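Local coordinates for cellulosomal scaffoldin anchoring protein C (Acetivibrio cellulolyticus, PDB 4UYP), which recognises, through this cohesin domain, the dockerin of the adaptor scaffoldin ScaB in a type I interaction and so takes part in attaching cellulosomes to the cell surface, at residues Leu34-Asn39 and Ala73-Glu78; Pro42-Val47 and Glu108-Thr113. All blocks are in the same frame, centred on the assembly; numbering follows the deposited sequence. Where two conformers were deposited one is given.

Contact 1: Leu34-Asn39 and Ala73-Glu78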
loop_
_atom_site.group_PDB
_atom_site.type_symbol
_atom_site.label_atom_id
_atom_site.label_comp_id
_atom_site.label_asym_id
_atom_site.label_seq_id
_atom_site.Cartn_x
_atom_site.Cartn_y
_atom_site.Cartn_z
ATOM N N LEU C 34 -5.128 -16.778 -2.711
ATOM C CA LEU C 34 -5.298 -15.391 -2.225
ATOM C C LEU C 34 -3.928 -14.824 -2.018
ATOM O O LEU C 34 -2.917 -15.506 -1.775
ATOM C CB LEU C 34 -6.115 -15.357 -0.906
ATOM C CG LEU C 34 -5.361 -15.846 0.354
ATOM C CD1 LEU C 34 -4.826 -14.593 1.105
ATOM C CD2 LEU C 34 -6.371 -16.619 1.240
ATOM N N SER C 35 -3.879 -13.498 -2.137
ATOM C CA SER C 35 -2.721 -12.728 -1.573
ATOM C C SER C 35 -3.300 -11.672 -0.627
ATOM O O SER C 35 -4.401 -11.203 -0.794
ATOM C CB SER C 35 -1.895 -12.072 -2.680
ATOM O OG SER C 35 -2.666 -11.095 -3.354
ATOM N N PHE C 36 -2.491 -11.404 0.389
ATOM C CA PHE C 36 -2.933 -10.446 1.388
ATOM C C PHE C 36 -1.732 -9.608 1.749
ATOM O O PHE C 36 -0.683 -10.161 2.121
ATOM C CB PHE C 36 -3.476 -11.155 2.661
ATOM C CG PHE C 36 -3.956 -10.194 3.716
ATOM C CD1 PHE C 36 -5.148 -9.602 3.516
ATOM C CD2 PHE C 36 -3.139 -9.831 4.820
ATOM C CE1 PHE C 36 -5.671 -8.659 4.338
ATOM C CE2 PHE C 36 -3.691 -8.793 5.691
ATOM C CZ PHE C 36 -4.919 -8.319 5.389
ATOM N N ARG C 37 -1.770 -8.268 1.567
ATOM C CA ARG C 37 -0.620 -7.416 1.928
ATOM C C ARG C 37 -1.055 -6.352 2.875
ATOM O O ARG C 37 -2.123 -5.753 2.700
ATOM C CB ARG C 37 -0.142 -6.761 0.643
ATOM C CG ARG C 37 1.056 -5.860 0.998
ATOM C CD ARG C 37 1.734 -5.195 -0.201
ATOM N NE ARG C 37 2.276 -6.201 -1.066
ATOM C CZ ARG C 37 3.118 -5.873 -2.014
ATOM N NH1 ARG C 37 3.535 -4.622 -2.262
ATOM N NH2 ARG C 37 3.626 -6.808 -2.817
ATOM N N THR C 38 -0.249 -6.169 3.916
ATOM C CA THR C 38 -0.446 -5.087 4.938
ATOM C C THR C 38 0.676 -4.105 4.789
ATOM O O THR C 38 1.847 -4.478 4.655
ATOM C CB THR C 38 -0.317 -5.604 6.418
ATOM O OG1 THR C 38 0.952 -6.177 6.645
ATOM C CG2 THR C 38 -1.442 -6.675 6.693
ATOM N N ASN C 39 0.372 -2.789 4.888
ATOM C CA ASN C 39 1.432 -1.798 5.091
ATOM C C ASN C 39 1.465 -1.274 6.537
ATOM O O ASN C 39 0.497 -1.368 7.259
ATOM C CB ASN C 39 1.167 -0.590 4.125
ATOM C CG ASN C 39 1.391 -1.015 2.639
ATOM O OD1 ASN C 39 0.367 -1.266 1.938
ATOM N ND2 ASN C 39 2.605 -1.138 2.215
ATOM N N ALA C 73 4.178 -6.199 4.396
ATOM C CA ALA C 73 4.191 -7.658 4.635
ATOM C C ALA C 73 3.158 -8.268 3.740
ATOM O O ALA C 73 2.016 -7.846 3.716
ATOM C CB ALA C 73 3.898 -7.997 6.091
ATOM N N SER C 74 3.547 -9.369 3.090
ATOM C CA SER C 74 2.679 -10.065 2.087
ATOM C C SER C 74 2.604 -11.530 2.428
ATOM O O SER C 74 3.590 -12.127 2.841
ATOM C CB SER C 74 3.223 -10.000 0.664
ATOM O OG SER C 74 3.399 -8.623 0.256
ATOM N N MET C 75 1.436 -12.072 2.227
ATOM C CA MET C 75 1.129 -13.503 2.500
ATOM C C MET C 75 0.404 -14.052 1.262
ATOM O O MET C 75 -0.511 -13.373 0.774
ATOM C CB MET C 75 0.235 -13.604 3.777
ATOM C CG MET C 75 1.077 -13.420 5.075
ATOM S SD MET C 75 0.274 -12.216 6.189
ATOM C CE MET C 75 0.582 -10.598 5.406
ATOM N N THR C 76 0.740 -15.266 0.859
ATOM C CA THR C 76 -0.101 -15.942 -0.175
ATOM C C THR C 76 -0.509 -17.304 0.293
ATOM O O THR C 76 0.198 -17.995 1.040
ATOM C CB THR C 76 0.578 -16.129 -1.547
ATOM O OG1 THR C 76 1.825 -16.860 -1.432
ATOM C CG2 THR C 76 0.915 -14.730 -2.117
ATOM N N PHE C 77 -1.700 -17.706 -0.175
ATOM C CA PHE C 77 -2.186 -19.099 -0.046
ATOM C C PHE C 77 -2.518 -19.613 -1.422
ATOM O O PHE C 77 -3.138 -18.905 -2.247
ATOM C CB PHE C 77 -3.458 -19.131 0.792
ATOM C CG PHE C 77 -4.105 -20.497 0.864
ATOM C CD1 PHE C 77 -3.532 -21.533 1.611
ATOM C CD2 PHE C 77 -5.252 -20.756 0.141
ATOM C CE1 PHE C 77 -4.116 -22.792 1.686
ATOM C CE2 PHE C 77 -5.846 -22.023 0.191
ATOM C CZ PHE C 77 -5.289 -23.030 0.948
ATOM N N GLU C 78 -2.007 -20.814 -1.737
ATOM C CA GLU C 78 -2.336 -21.500 -3.006
ATOM C C GLU C 78 -2.749 -22.912 -2.614
ATOM O O GLU C 78 -1.843 -23.696 -2.191
ATOM C CB GLU C 78 -1.157 -21.498 -3.914
ATOM C CG GLU C 78 -0.620 -20.088 -4.339
ATOM C CD GLU C 78 0.900 -20.131 -4.708
ATOM O OE1 GLU C 78 1.740 -20.559 -3.857
ATOM O OE2 GLU C 78 1.087 -19.709 -5.893
#
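Leu-34 to Thr-38 pair with Ala-73 to Phe-77 as antiparallel neighbours in the all-beta cohesin fold, the segment axes 4.6 Å apart and running at 168°. Backbone bonds come in doubles at three hydrogen-bonded pairs: Leu-34 with Phe-77, Phe-36 with Met-75, and Thr-38 with Ala-73, where Thr-38 N to Ala-73 O is 2.8 Å. CA-H...O contacts fill in between them, among them Arg-37 CA to Ala-73 O at 3.2 Å. One face, with Ser-35, Arg-37, Ser-74 and Thr-76, looks toward the ScaB dockerin: Arg-37 NH2 and Ser-74 OG are hydrogen-bonded to the backbone oxygens of Val-25 and Leu-26 of that chain. Next along this face, Thr-76 CG2 meets Ser-35 CB at 3.9 Å. The other face, bearing Leu-34, Phe-36, Thr-38, Ala-73, Met-75 and Phe-77, turns into the domain core, where Phe-93 of strand 91-100 meets Leu-34, Met-75 and Phe-77. Here Leu-34 CG rests on Phe-77 CB at 3.8 Å. Phe-36 and Met-75 run side by side; in one of the two deposited conformers of Met-75, bends at chi2 and chi3 (132° and -74°) bring Met-75 CE to the edge of the Phe-36 ring, 3.8 Å from Phe-36 CD2.

Contact 2: Pro42-Val47 and Glu108-Thr113. With SO4 (sulfate ion), chain S.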
loop_
_atom_site.group_PDB
_atom_site.type_symbol
_atom_site.label_atom_id
_atom_site.label_comp_id
_atom_site.label_asym_id
_atom_site.label_seq_id
_atom_site.Cartn_x
_atom_site.Cartn_y
_atom_site.Cartn_z
ATOM N N PRO C 42 7.519 1.958 8.562
ATOM C CA PRO C 42 8.619 1.168 8.985
ATOM C C PRO C 42 9.569 1.778 10.011
ATOM O O PRO C 42 10.447 1.090 10.505
ATOM C CB PRO C 42 9.336 0.815 7.627
ATOM C CG PRO C 42 9.029 2.031 6.857
ATOM C CD PRO C 42 7.678 2.442 7.146
ATOM N N GLN C 43 9.327 3.073 10.270
ATOM C CA GLN C 43 10.116 3.649 11.418
ATOM C C GLN C 43 9.377 3.644 12.689
ATOM O O GLN C 43 9.862 4.073 13.710
ATOM C CB GLN C 43 10.762 4.982 11.177
ATOM C CG GLN C 43 11.884 4.961 10.088
ATOM C CD GLN C 43 13.067 4.175 10.512
ATOM O OE1 GLN C 43 13.360 4.123 11.713
ATOM N NE2 GLN C 43 13.782 3.652 9.596
ATOM N N LYS C 44 8.143 3.046 12.644
ATOM C CA LYS C 44 7.385 2.834 13.878
ATOM C C LYS C 44 7.404 1.388 14.309
ATOM O O LYS C 44 7.551 1.077 15.481
ATOM C CB LYS C 44 5.881 3.256 13.703
ATOM C CG LYS C 44 5.740 4.781 13.289
ATOM C CD LYS C 44 6.381 5.726 14.287
ATOM C CE LYS C 44 6.000 7.199 13.976
ATOM N NZ LYS C 44 6.468 7.540 12.643
ATOM N N VAL C 45 7.154 0.484 13.375
ATOM C CA VAL C 45 7.177 -0.950 13.647
ATOM C C VAL C 45 7.924 -1.602 12.498
ATOM O O VAL C 45 7.989 -1.106 11.370
ATOM C CB VAL C 45 5.770 -1.571 13.737
ATOM C CG1 VAL C 45 5.033 -0.964 14.962
ATOM C CG2 VAL C 45 4.951 -1.400 12.467
ATOM N N THR C 46 8.401 -2.792 12.787
ATOM C CA THR C 46 9.032 -3.634 11.767
ATOM C C THR C 46 8.545 -5.080 12.032
ATOM O O THR C 46 8.159 -5.468 13.161
ATOM C CB THR C 46 10.555 -3.636 11.779
ATOM O OG1 THR C 46 11.051 -3.856 13.129
ATOM C CG2 THR C 46 11.026 -2.366 11.157
ATOM N N VAL C 47 8.558 -5.920 11.008
ATOM C CA VAL C 47 8.118 -7.314 11.199
ATOM C C VAL C 47 9.247 -8.182 11.762
ATOM O O VAL C 47 10.353 -8.241 11.188
ATOM C CB VAL C 47 7.651 -7.931 9.869
ATOM C CG1 VAL C 47 7.234 -9.409 10.032
ATOM C CG2 VAL C 47 6.467 -7.143 9.296
ATOM N N GLU C 108 1.183 6.930 20.739
ATOM C CA GLU C 108 1.263 6.811 19.273
ATOM C C GLU C 108 0.379 5.668 18.821
ATOM O O GLU C 108 0.150 4.629 19.549
ATOM C CB GLU C 108 2.693 6.553 18.866
ATOM C CG GLU C 108 3.598 7.757 19.195
ATOM C CD GLU C 108 5.064 7.609 18.760
ATOM O OE1 GLU C 108 5.406 6.904 17.888
ATOM O OE2 GLU C 108 5.800 8.507 19.180
ATOM N N LEU C 109 -0.203 5.823 17.634
ATOM C CA LEU C 109 -1.118 4.818 17.056
ATOM C C LEU C 109 -0.584 4.459 15.692
ATOM O O LEU C 109 -0.369 5.389 14.845
ATOM C CB LEU C 109 -2.549 5.374 16.894
ATOM C CG LEU C 109 -3.138 5.929 18.228
ATOM C CD1 LEU C 109 -4.502 6.522 17.929
ATOM C CD2 LEU C 109 -3.333 4.857 19.278
ATOM N N TYR C 110 -0.363 3.198 15.447
ATOM C CA TYR C 110 0.199 2.764 14.134
ATOM C C TYR C 110 -0.853 2.042 13.415
ATOM O O TYR C 110 -1.434 1.024 13.846
ATOM C CB TYR C 110 1.429 1.896 14.337
ATOM C CG TYR C 110 2.475 2.529 15.270
ATOM C CD1 TYR C 110 2.701 3.926 15.266
ATOM C CD2 TYR C 110 3.143 1.795 16.213
ATOM C CE1 TYR C 110 3.675 4.544 16.066
ATOM C CE2 TYR C 110 4.125 2.379 16.996
ATOM C CZ TYR C 110 4.335 3.777 16.962
ATOM O OH TYR C 110 5.243 4.396 17.787
ATOM N N ASN C 111 -1.233 2.566 12.204
ATOM C CA ASN C 111 -2.269 1.932 11.349
ATOM C C ASN C 111 -1.635 0.782 10.535
ATOM O O ASN C 111 -0.617 0.986 9.817
ATOM C CB ASN C 111 -2.725 3.035 10.383
ATOM C CG ASN C 111 -3.463 4.119 11.146
ATOM O OD1 ASN C 111 -4.685 3.986 11.371
ATOM N ND2 ASN C 111 -2.762 5.174 11.473
ATOM N N ILE C 112 -2.247 -0.391 10.709
ATOM C CA ILE C 112 -1.745 -1.598 9.935
ATOM C C ILE C 112 -2.903 -1.862 8.959
ATOM O O ILE C 112 -4.003 -2.214 9.304
ATOM C CB ILE C 112 -1.581 -2.772 10.962
ATOM C CG1 ILE C 112 -0.655 -2.406 12.151
ATOM C CG2 ILE C 112 -1.010 -3.952 10.234
ATOM C CD1 ILE C 112 0.754 -1.882 11.815
ATOM N N THR C 113 -2.528 -1.542 7.725
ATOM C CA THR C 113 -3.539 -1.335 6.668
ATOM C C THR C 113 -3.577 -2.395 5.575
ATOM O O THR C 113 -2.542 -2.751 5.124
ATOM C CB THR C 113 -3.275 0.078 5.945
ATOM O OG1 THR C 113 -1.992 0.208 5.423
ATOM C CG2 THR C 113 -3.425 1.261 7.029
HETATM S S SO4 S . 10.348 8.366 13.689
HETATM O O1 SO4 S . 9.384 8.933 14.747
HETATM O O2 SO4 S . 10.974 9.609 13.056
HETATM O O3 SO4 S . 9.718 7.453 12.633
HETATM O O4 SO4 S . 11.342 7.468 14.375
#
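Lys-44 sets CB squarely over one face of the Tyr-110 ring, a CH-pi contact at one end of the cohesin beta-sandwich between the start of strand 45-52 and the start of strand 109-122, while CG and CD run on past the CE1 rim. Lys-44 CB stands 3.5 Å from the ring centroid of Tyr-110, only 11° off the normal, and Lys-44 CD passes outside the rim, 3.4 Å from Tyr-110 CE1. The bend at chi2 (-58°) keeps CG and CD along that side of the ring, and the lysine chain lies roughly perpendicular to the tyrosine side chain. The ammonium continues past the ring to other partners: salt bridges to Asp-41 and to Glu-128 of the second subunit, and a long hydrogen bond, 3.3 Å from Lys-44 NZ to O3 of a sulfate probably left by the crystallisation liquor. That sulfate is also held by Asn-46 of the ScaB chain. Closer to the core the contact is purely apolar. Val-45 and Tyr-110 run alongside in opposing senses, with Val-45 CG1 3.6 Å from Tyr-110 CD2, while Val-45 CG2 reaches Ile-112 CD1 more loosely. The tyrosine hydroxyl is tied within its own segment. Glu-108 OE1, in the ring plane at the edge, accepts a very short bond of 2.5 Å from Tyr-110 OH, which approaches from 35° out of the carboxylate plane.

Overall arrangement
The centres of contacts 1 and 2 lie about 17 Å apart in one cohesin domain. Along the chain their segments alternate: 34-39, 42-47, 73-78, then 108-113. Strand 33-39 of contact 1 is followed directly in sequence by strand 45-52 of contact 2, and lies beside strand 109-122 in the sheet. The two contacts therefore meet, with Asn-39 N 2.9 Å from Thr-113 O in a probable hydrogen bond and the methyls of Ala-73 and Val-47 in packing distance. Contact 1 pairs neighbouring strands whose outer face takes the dockerin; contact 2 joins strands of the two sandwich layers by side chains, near the second subunit.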